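Long-range contacts in SusD homolog (Bacteroides thetaiotaomicron VPI-5482, PDB 3IHV), which probably binds glycans at the outer membrane of this gut bacterium and passes them to a partner transporter, as SusD-family proteins do: residues R396-L402 / E458-L463; Y266-V270 / S381-N385; S336-A340 / N362-Y366. All blocks are in the same frame, centred on the assembly; numbering follows the deposited sequence.

Interaction 1 of 3, residues R396-L402 / E458-L463; sequences RYADVLL and ERSYEL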
loop_
_atom_site.group_PDB
_atom_site.type_symbol
_atom_site.label_atom_id
_atom_site.label_comp_id
_atom_site.label_asym_id
_atom_site.label_seq_id
_atom_site.Cartn_x
_atom_site.Cartn_y
_atom_site.Cartn_z
ATOM N N ARG A 396 5.795 2.461 -5.738
ATOM C CA ARG A 396 6.184 2.651 -7.124
ATOM C C ARG A 396 6.952 3.972 -7.252
ATOM O O ARG A 396 6.719 4.904 -6.504
ATOM C CB ARG A 396 4.948 2.757 -8.042
ATOM C CG ARG A 396 4.130 1.509 -8.065
ATOM C CD ARG A 396 3.154 1.443 -9.214
ATOM N NE ARG A 396 1.943 2.229 -9.056
ATOM C CZ ARG A 396 1.676 3.400 -9.659
ATOM N NH1 ARG A 396 2.561 4.019 -10.455
ATOM N NH2 ARG A 396 0.482 3.938 -9.494
ATOM N N TYR A 397 7.812 4.092 -8.240
ATOM C CA TYR A 397 8.533 5.354 -8.423
ATOM C C TYR A 397 7.618 6.550 -8.627
ATOM O O TYR A 397 7.978 7.663 -8.228
ATOM C CB TYR A 397 9.461 5.191 -9.603
ATOM C CG TYR A 397 10.425 6.292 -9.901
ATOM C CD1 TYR A 397 11.536 6.505 -9.108
ATOM C CD2 TYR A 397 10.283 7.066 -11.038
ATOM C CE1 TYR A 397 12.460 7.478 -9.413
ATOM C CE2 TYR A 397 11.203 8.035 -11.353
ATOM C CZ TYR A 397 12.308 8.231 -10.533
ATOM O OH TYR A 397 13.228 9.178 -10.867
ATOM N N ALA A 398 6.432 6.369 -9.235
ATOM C CA ALA A 398 5.533 7.524 -9.404
ATOM C C ALA A 398 5.151 8.159 -8.049
ATOM O O ALA A 398 4.996 9.355 -7.935
ATOM C CB ALA A 398 4.253 7.127 -10.175
ATOM N N ASP A 399 4.945 7.314 -7.053
ATOM C CA ASP A 399 4.607 7.739 -5.671
ATOM C C ASP A 399 5.761 8.594 -5.162
ATOM O O ASP A 399 5.573 9.718 -4.624
ATOM C CB ASP A 399 4.402 6.459 -4.849
ATOM C CG ASP A 399 3.796 6.679 -3.462
ATOM O OD1 ASP A 399 3.801 7.805 -2.934
ATOM O OD2 ASP A 399 3.332 5.662 -2.882
ATOM N N VAL A 400 6.990 8.123 -5.393
ATOM C CA VAL A 400 8.152 8.867 -4.953
ATOM C C VAL A 400 8.276 10.207 -5.694
ATOM O O VAL A 400 8.563 11.219 -5.058
ATOM C CB VAL A 400 9.469 8.071 -5.061
ATOM C CG1 VAL A 400 10.644 8.928 -4.540
ATOM C CG2 VAL A 400 9.377 6.718 -4.278
ATOM N N LEU A 401 8.009 10.234 -7.002
ATOM C CA LEU A 401 8.043 11.523 -7.716
ATOM C C LEU A 401 7.030 12.484 -7.085
ATOM O O LEU A 401 7.321 13.652 -6.865
ATOM C CB LEU A 401 7.748 11.386 -9.207
ATOM C CG LEU A 401 8.854 10.729 -10.036
ATOM C CD1 LEU A 401 8.408 10.441 -11.495
ATOM C CD2 LEU A 401 10.141 11.553 -10.018
ATOM N N LEU A 402 5.840 11.969 -6.791
ATOM C CA LEU A 402 4.812 12.851 -6.209
ATOM C C LEU A 402 5.228 13.310 -4.795
ATOM O O LEU A 402 5.010 14.476 -4.417
ATOM C CB LEU A 402 3.459 12.168 -6.203
ATOM C CG LEU A 402 2.851 11.912 -7.586
ATOM C CD1 LEU A 402 1.479 11.248 -7.514
ATOM C CD2 LEU A 402 2.741 13.214 -8.374
ATOM N N GLU A 458 -3.365 14.641 -7.304
ATOM C CA GLU A 458 -2.609 13.766 -8.223
ATOM C C GLU A 458 -2.377 12.404 -7.612
ATOM O O GLU A 458 -2.388 11.393 -8.308
ATOM C CB GLU A 458 -1.283 14.420 -8.620
ATOM C CG GLU A 458 -0.645 13.751 -9.778
ATOM C CD GLU A 458 -1.459 13.903 -11.061
ATOM O OE1 GLU A 458 -2.112 14.964 -11.231
ATOM O OE2 GLU A 458 -1.445 12.960 -11.887
ATOM N N ARG A 459 -2.147 12.363 -6.297
ATOM C CA ARG A 459 -1.977 11.098 -5.604
ATOM C C ARG A 459 -3.186 10.189 -5.759
ATOM O O ARG A 459 -3.024 8.953 -5.908
ATOM C CB ARG A 459 -1.619 11.312 -4.124
ATOM C CG ARG A 459 -0.227 11.945 -3.937
ATOM C CD ARG A 459 0.156 12.011 -2.471
ATOM N NE ARG A 459 0.399 10.683 -1.894
ATOM C CZ ARG A 459 1.479 9.944 -2.129
ATOM N NH1 ARG A 459 2.467 10.358 -2.943
ATOM N NH2 ARG A 459 1.545 8.741 -1.593
ATOM N N SER A 460 -4.394 10.770 -5.752
ATOM C CA SER A 460 -5.585 9.969 -6.000
ATOM C C SER A 460 -5.606 9.466 -7.429
ATOM O O SER A 460 -5.872 8.285 -7.657
ATOM C CB SER A 460 -6.866 10.728 -5.635
ATOM O OG SER A 460 -7.202 11.728 -6.568
ATOM N N TYR A 461 -5.297 10.322 -8.409
ATOM C CA TYR A 461 -5.297 9.914 -9.829
ATOM C C TYR A 461 -4.196 8.922 -10.179
ATOM O O TYR A 461 -4.401 8.035 -11.028
ATOM C CB TYR A 461 -5.244 11.133 -10.762
ATOM C CG TYR A 461 -6.445 12.079 -10.657
ATOM C CD1 TYR A 461 -7.685 11.650 -10.177
ATOM C CD2 TYR A 461 -6.374 13.355 -11.175
ATOM C CE1 TYR A 461 -8.779 12.494 -10.149
ATOM C CE2 TYR A 461 -7.475 14.200 -11.179
ATOM C CZ TYR A 461 -8.670 13.764 -10.664
ATOM O OH TYR A 461 -9.753 14.613 -10.664
ATOM N N GLU A 462 -3.058 9.023 -9.487
ATOM C CA GLU A 462 -1.958 8.132 -9.799
ATOM C C GLU A 462 -2.024 6.794 -9.078
ATOM O O GLU A 462 -1.731 5.733 -9.671
ATOM C CB GLU A 462 -0.620 8.812 -9.463
ATOM C CG GLU A 462 0.599 7.940 -9.783
ATOM C CD GLU A 462 0.717 7.522 -11.250
ATOM O OE1 GLU A 462 0.131 8.198 -12.166
ATOM O OE2 GLU A 462 1.364 6.467 -11.495
ATOM N N LEU A 463 -2.406 6.844 -7.807
ATOM C CA LEU A 463 -2.272 5.707 -6.900
ATOM C C LEU A 463 -3.581 5.118 -6.357
ATOM O O LEU A 463 -3.552 4.335 -5.415
ATOM C CB LEU A 463 -1.419 6.179 -5.708
ATOM C CG LEU A 463 -0.054 6.766 -6.041
ATOM C CD1 LEU A 463 0.506 7.508 -4.801
ATOM C CD2 LEU A 463 0.885 5.694 -6.475
#
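Arg396, the N-cap residue of helix 397-412, points the edge of its guanidinium at Glu462 on the antiparallel helix 448-463. Its NH1 donates to Glu462 OE2 at 2.9 Å in a nearly straight bond (163°) that lies in the guanidinium plane and uses the anti lone pair of the oxygen. NH2 turns to the same residue, with a weak bond to OE2 and another weak one, 2.9 Å, to the backbone O of Glu462. A bend at chi3 (-78°) folds the arginine over to this position, where Leu463 CD2 covers one face of the guanidinium. Next along, the methyl of Ala398 presses on the same carboxylate, with CB 3.2 Å from Glu462 OE2. Asp399 starts the second salt bridge: OD1 is gripped end-on by Arg459 NH2 at 2.8 Å and by Arg459 NH1 at 2.9 Å, both arriving from one face of the carboxylate plane and well out of it. Leu463 CD1 lies over one face of the Arg459 guanidinium, toward its rim, and 3.6 Å from Asp399 CG. Leu402 supplies the apolar part, with CD1 3.8 Å from Glu462 CB and CD2 against Glu458 CG. These buried charges have further mates: Glu258 for Arg396, Lys204 for Asp399 OD2, Asp472 for Arg459 NE, and Arg320 for both Glu458 and Glu462. Such a network probably keeps each group ionised despite its burial. The two short helical segments run 172° apart in direction with axes 10.3 Å from each other. Helix 417-430 lies against both, while helix 219-232 packs on the Tyr397 and Leu401 side of one and helix 306-313 on the Tyr461 side of the other, and Arg396 itself ends strand 392-396, which pairs with strand 259-263.

Interaction 2 of 3, residues Y266-V270 / S381-N385; sequences YSPTV and SFINN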
loop_
_atom_site.group_PDB
_atom_site.type_symbol
_atom_site.label_atom_id
_atom_site.label_comp_id
_atom_site.label_asym_id
_atom_site.label_seq_id
_atom_site.Cartn_x
_atom_site.Cartn_y
_atom_site.Cartn_z
ATOM N N TYR A 266 2.683 -16.167 -5.298
ATOM C CA TYR A 266 2.644 -17.191 -6.290
ATOM C C TYR A 266 2.654 -18.568 -5.688
ATOM O O TYR A 266 3.536 -18.902 -4.891
ATOM C CB TYR A 266 3.790 -17.120 -7.349
ATOM C CG TYR A 266 3.673 -18.302 -8.282
ATOM C CD1 TYR A 266 2.687 -18.339 -9.261
ATOM C CD2 TYR A 266 4.485 -19.425 -8.131
ATOM C CE1 TYR A 266 2.525 -19.447 -10.071
ATOM C CE2 TYR A 266 4.322 -20.532 -8.942
ATOM C CZ TYR A 266 3.348 -20.532 -9.910
ATOM O OH TYR A 266 3.184 -21.650 -10.716
ATOM N N SER A 267 1.684 -19.373 -6.114
ATOM C CA SER A 267 1.672 -20.788 -5.801
ATOM C C SER A 267 0.947 -21.486 -6.951
ATOM O O SER A 267 0.006 -20.937 -7.506
ATOM C CB SER A 267 0.979 -21.083 -4.470
ATOM O OG SER A 267 1.065 -22.462 -4.210
ATOM N N PRO A 268 1.408 -22.679 -7.347
ATOM C CA PRO A 268 0.633 -23.407 -8.371
ATOM C C PRO A 268 -0.677 -23.992 -7.805
ATOM O O PRO A 268 -1.588 -24.349 -8.556
ATOM C CB PRO A 268 1.555 -24.568 -8.767
ATOM C CG PRO A 268 2.504 -24.723 -7.588
ATOM C CD PRO A 268 2.675 -23.343 -7.004
ATOM N N THR A 269 -0.738 -24.124 -6.482
ATOM C CA THR A 269 -1.900 -24.678 -5.811
ATOM C C THR A 269 -2.252 -23.869 -4.572
ATOM O O THR A 269 -1.433 -23.072 -4.072
ATOM C CB THR A 269 -1.582 -26.090 -5.356
ATOM O OG1 THR A 269 -0.437 -26.037 -4.484
ATOM C CG2 THR A 269 -1.257 -26.996 -6.573
ATOM N N VAL A 270 -3.474 -24.096 -4.075
ATOM C CA VAL A 270 -3.960 -23.438 -2.850
ATOM C C VAL A 270 -4.491 -24.489 -1.872
ATOM O O VAL A 270 -5.466 -24.239 -1.167
ATOM C CB VAL A 270 -5.074 -22.377 -3.147
ATOM C CG1 VAL A 270 -4.483 -21.150 -3.771
ATOM C CG2 VAL A 270 -6.182 -22.992 -4.014
ATOM N N SER A 381 -3.911 -21.294 -13.875
ATOM C CA SER A 381 -3.329 -21.763 -12.634
ATOM C C SER A 381 -4.461 -22.347 -11.804
ATOM O O SER A 381 -5.406 -22.939 -12.352
ATOM C CB SER A 381 -2.594 -20.632 -11.927
ATOM O OG SER A 381 -1.863 -21.162 -10.819
ATOM N N PHE A 382 -4.416 -22.186 -10.499
ATOM C CA PHE A 382 -5.477 -22.741 -9.712
ATOM C C PHE A 382 -6.759 -21.900 -9.899
ATOM O O PHE A 382 -6.716 -20.720 -10.269
ATOM C CB PHE A 382 -5.046 -22.845 -8.257
ATOM C CG PHE A 382 -4.700 -21.511 -7.638
ATOM C CD1 PHE A 382 -5.685 -20.702 -7.123
ATOM C CD2 PHE A 382 -3.399 -21.092 -7.564
ATOM C CE1 PHE A 382 -5.385 -19.504 -6.557
ATOM C CE2 PHE A 382 -3.081 -19.871 -6.979
ATOM C CZ PHE A 382 -4.070 -19.085 -6.481
ATOM N N ILE A 383 -7.893 -22.544 -9.655
ATOM C CA ILE A 383 -9.191 -21.890 -9.685
ATOM C C ILE A 383 -9.556 -21.764 -8.236
ATOM O O ILE A 383 -9.584 -22.772 -7.517
ATOM C CB ILE A 383 -10.221 -22.765 -10.403
ATOM C CG1 ILE A 383 -9.822 -22.911 -11.876
ATOM C CG2 ILE A 383 -11.667 -22.209 -10.226
ATOM C CD1 ILE A 383 -10.803 -23.732 -12.697
ATOM N N ASN A 384 -9.787 -20.548 -7.777
ATOM C CA ASN A 384 -10.147 -20.337 -6.386
ATOM C C ASN A 384 -11.013 -19.083 -6.324
ATOM O O ASN A 384 -10.840 -18.162 -7.113
ATOM C CB ASN A 384 -8.916 -20.243 -5.470
ATOM C CG ASN A 384 -9.294 -20.207 -4.008
ATOM O OD1 ASN A 384 -9.500 -19.121 -3.453
ATOM N ND2 ASN A 384 -9.509 -21.396 -3.395
ATOM N N ASN A 385 -11.971 -19.058 -5.421
ATOM C CA ASN A 385 -12.868 -17.903 -5.360
ATOM C C ASN A 385 -12.380 -16.765 -4.468
ATOM O O ASN A 385 -13.005 -15.702 -4.408
ATOM C CB ASN A 385 -14.255 -18.356 -4.898
ATOM C CG ASN A 385 -14.949 -19.290 -5.910
ATOM O OD1 ASN A 385 -14.604 -19.327 -7.090
ATOM N ND2 ASN A 385 -15.950 -20.039 -5.437
HETATM O O HOH W 1 0.959 -22.197 -11.688
#
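Two irregular surface loops, one leaving strand 259-263 and the other leading into its antiparallel partner strand 392-396, meet where Val270 sits on the ring of Phe382. The valine CG1 stands over the middle of the ring in a CH-pi contact, 3.4 Å from the centroid and 14° off the normal, while its other methyl, CG2, reaches past the ring to Asn384 ND2 at 3.7 Å. Phe382 holds CG between its backbone N and carbonyl carbon (chi1 61°), the crowded position, and from there the ring is turned toward the other loop. At the ring edge, in plane, the backbone O of Ser267 comes 3.3 Å from Phe382 CE2, so a carbonyl oxygen faces the slightly positive rim of the aromatic. The carbonyl of Pro268 follows it along, with its O 3.8 Å from Phe382 CB. The first loop is braced from within: Ser267 OG donates to Thr269 O at 2.6 Å, on a lone pair in the carbonyl plane. Asn384 is held differently, its OD1 taking the backbone N of Asp386 in an Asx turn and also that of Lys387, which should fix the amide's rotation and leave ND2 facing the valine. Farther out, a water joins Ser381 OG, 3.1 Å away, to Tyr266 OH, at a short 2.5 Å. An ethanediol, probably from the crystallisation liquor, lies near Phe382, and Asn389 touches both Tyr266 and Phe382 while accepting from Ser267 N. The arrangement is thus loop-to-loop CH-pi packing near a sodium site, with about 9 Å from the Phe382 side chain to the ion: Phe265, just before the first segment, and Asn389 and Asn391, a few residues after the second, are its ligands.

Interaction 3 of 3, residues S336-A340 / N362-Y366; sequences SLWVA and NKQNY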
loop_
_atom_site.group_PDB
_atom_site.type_symbol
_atom_site.label_atom_id
_atom_site.label_comp_id
_atom_site.label_asym_id
_atom_site.label_seq_id
_atom_site.Cartn_x
_atom_site.Cartn_y
_atom_site.Cartn_z
ATOM N N SER A 336 -20.181 -6.776 -18.715
ATOM C CA SER A 336 -21.420 -6.036 -18.689
ATOM C C SER A 336 -21.303 -4.811 -17.811
ATOM O O SER A 336 -20.658 -4.856 -16.766
ATOM C CB SER A 336 -22.499 -6.968 -18.136
ATOM O OG SER A 336 -23.689 -6.275 -17.918
ATOM N N LEU A 337 -21.922 -3.707 -18.208
ATOM C CA LEU A 337 -21.847 -2.494 -17.377
ATOM C C LEU A 337 -22.675 -2.680 -16.112
ATOM O O LEU A 337 -23.753 -3.247 -16.159
ATOM C CB LEU A 337 -22.391 -1.283 -18.114
ATOM C CG LEU A 337 -21.568 -0.841 -19.299
ATOM C CD1 LEU A 337 -22.397 0.173 -20.108
ATOM C CD2 LEU A 337 -20.168 -0.296 -18.847
ATOM N N TRP A 338 -22.172 -2.158 -15.004
ATOM C CA TRP A 338 -22.888 -2.197 -13.735
ATOM C C TRP A 338 -24.284 -1.589 -13.831
ATOM O O TRP A 338 -25.230 -2.106 -13.230
ATOM C CB TRP A 338 -22.066 -1.495 -12.622
ATOM C CG TRP A 338 -21.168 -2.411 -11.894
ATOM C CD1 TRP A 338 -19.829 -2.502 -11.985
ATOM C CD2 TRP A 338 -21.580 -3.433 -10.987
ATOM N NE1 TRP A 338 -19.362 -3.471 -11.133
ATOM C CE2 TRP A 338 -20.428 -4.068 -10.524
ATOM C CE3 TRP A 338 -22.817 -3.827 -10.489
ATOM C CZ2 TRP A 338 -20.472 -5.105 -9.598
ATOM C CZ3 TRP A 338 -22.861 -4.839 -9.578
ATOM C CH2 TRP A 338 -21.708 -5.479 -9.163
ATOM N N VAL A 339 -24.453 -0.543 -14.635
ATOM C CA VAL A 339 -25.748 0.097 -14.746
ATOM C C VAL A 339 -26.764 -0.631 -15.610
ATOM O O VAL A 339 -27.930 -0.251 -15.589
ATOM C CB VAL A 339 -25.632 1.514 -15.283
ATOM C CG1 VAL A 339 -24.744 2.310 -14.357
ATOM C CG2 VAL A 339 -25.084 1.497 -16.729
ATOM N N ALA A 340 -26.347 -1.670 -16.334
ATOM C CA ALA A 340 -27.261 -2.377 -17.245
ATOM C C ALA A 340 -28.303 -3.134 -16.454
ATOM O O ALA A 340 -27.976 -3.999 -15.633
ATOM C CB ALA A 340 -26.490 -3.330 -18.192
ATOM N N ASN A 362 -26.651 1.595 -8.962
ATOM C CA ASN A 362 -25.696 0.604 -9.465
ATOM C C ASN A 362 -24.305 1.170 -9.668
ATOM O O ASN A 362 -23.316 0.442 -9.604
ATOM C CB ASN A 362 -26.203 -0.020 -10.779
ATOM C CG ASN A 362 -27.404 -0.987 -10.568
ATOM O OD1 ASN A 362 -27.859 -1.191 -9.451
ATOM N ND2 ASN A 362 -27.891 -1.573 -11.637
ATOM N N LYS A 363 -24.216 2.480 -9.906
ATOM C CA LYS A 363 -22.923 3.119 -10.024
ATOM C C LYS A 363 -22.080 2.968 -8.743
ATOM O O LYS A 363 -20.829 2.968 -8.791
ATOM C CB LYS A 363 -23.070 4.584 -10.413
ATOM C CG LYS A 363 -23.429 4.710 -11.853
ATOM C CD LYS A 363 -23.772 6.126 -12.264
ATOM C CE LYS A 363 -23.931 6.188 -13.790
ATOM N NZ LYS A 363 -24.379 7.507 -14.328
ATOM N N GLN A 364 -22.761 2.782 -7.607
ATOM C CA GLN A 364 -22.057 2.597 -6.359
ATOM C C GLN A 364 -21.272 1.287 -6.294
ATOM O O GLN A 364 -20.446 1.088 -5.383
ATOM C CB GLN A 364 -23.045 2.690 -5.182
ATOM C CG GLN A 364 -23.779 4.032 -5.113
ATOM C CD GLN A 364 -24.869 4.040 -4.042
ATOM O OE1 GLN A 364 -24.812 4.831 -3.104
ATOM N NE2 GLN A 364 -25.871 3.146 -4.193
ATOM N N ASN A 365 -21.519 0.396 -7.261
ATOM C CA ASN A 365 -20.878 -0.903 -7.304
ATOM C C ASN A 365 -19.609 -0.949 -8.163
ATOM O O ASN A 365 -18.986 -2.006 -8.223
ATOM C CB ASN A 365 -21.864 -1.981 -7.730
ATOM C CG ASN A 365 -22.847 -2.328 -6.640
ATOM O OD1 ASN A 365 -22.489 -2.345 -5.466
ATOM N ND2 ASN A 365 -24.068 -2.685 -7.027
ATOM N N TYR A 366 -19.229 0.154 -8.818
ATOM C CA TYR A 366 -17.964 0.222 -9.558
ATOM C C TYR A 366 -16.846 -0.236 -8.626
ATOM O O TYR A 366 -16.904 -0.018 -7.399
ATOM C CB TYR A 366 -17.594 1.655 -9.970
ATOM C CG TYR A 366 -18.340 2.341 -11.097
ATOM C CD1 TYR A 366 -19.539 1.848 -11.622
ATOM C CD2 TYR A 366 -17.862 3.563 -11.580
ATOM C CE1 TYR A 366 -20.200 2.525 -12.635
ATOM C CE2 TYR A 366 -18.498 4.237 -12.552
ATOM C CZ TYR A 366 -19.687 3.735 -13.072
ATOM O OH TYR A 366 -20.328 4.408 -14.068
#
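Trp338 and Asn365 make the main apolar contact: the asparagine CB rests on the six-membered ring of the indole, a CH-pi contact 3.4 Å from the centroid and only 10° off its normal. The backbone O of Asn365 lies over the same face, 3.3 Å from Trp338 NE1, but the angle is too poor for a hydrogen bond and that oxygen accepts from Lys303 NZ instead. Trp338 CB also meets the ring edge of Tyr366, 4.3 Å from Tyr366 CD1. Swapping the tryptophan for an alanine would probably strip the cover from Asn365 CB and open a gap between the two turns. Each segment holds a type I beta turn at the margin of a three-stranded antiparallel sheet: Leu337 to Ala340 follows strand 335-337, Lys363 to Tyr366 leads into strand 367-368, and strand 325-330 runs between these two outer strands. Polar contact across the two segments amounts to a weak bond, Asn362 ND2 to Trp338 O, 3.1 Å long and bent to 124°. The asparagine reaches it with CG anti to its own carbonyl carbon, which carries the amide out beside the turn. The aliphatic pairing is Val339 CG1 against Lys363 CG at 3.7 Å; beyond it the extended lysine chain delivers NZ to the backbone oxygens of Lys352, Asp353 and Lys358.

How the interactions relate
All three contacts belong to the SusD-family part of the chain, yet none touches another. Along the chain, both segments of interaction 3 fall between the two segments of interaction 2. Interaction 1 follows, starting at 396-402. The centres of interactions 1 and 2 are about 31 Å apart. Those of interactions 1 and 3 are about 27 Å apart, and those of interactions 2 and 3 about 28 Å. Strand 392-396 connects the loop of interaction 2 to the helix of interaction 1, so a surface loop pair and a buried helix pair border one small sheet. Interaction 3 sits at the margin of a separate three-stranded sheet. The three are thus separate contacts, one buried between helices, one joining surface loops and one beside another sheet.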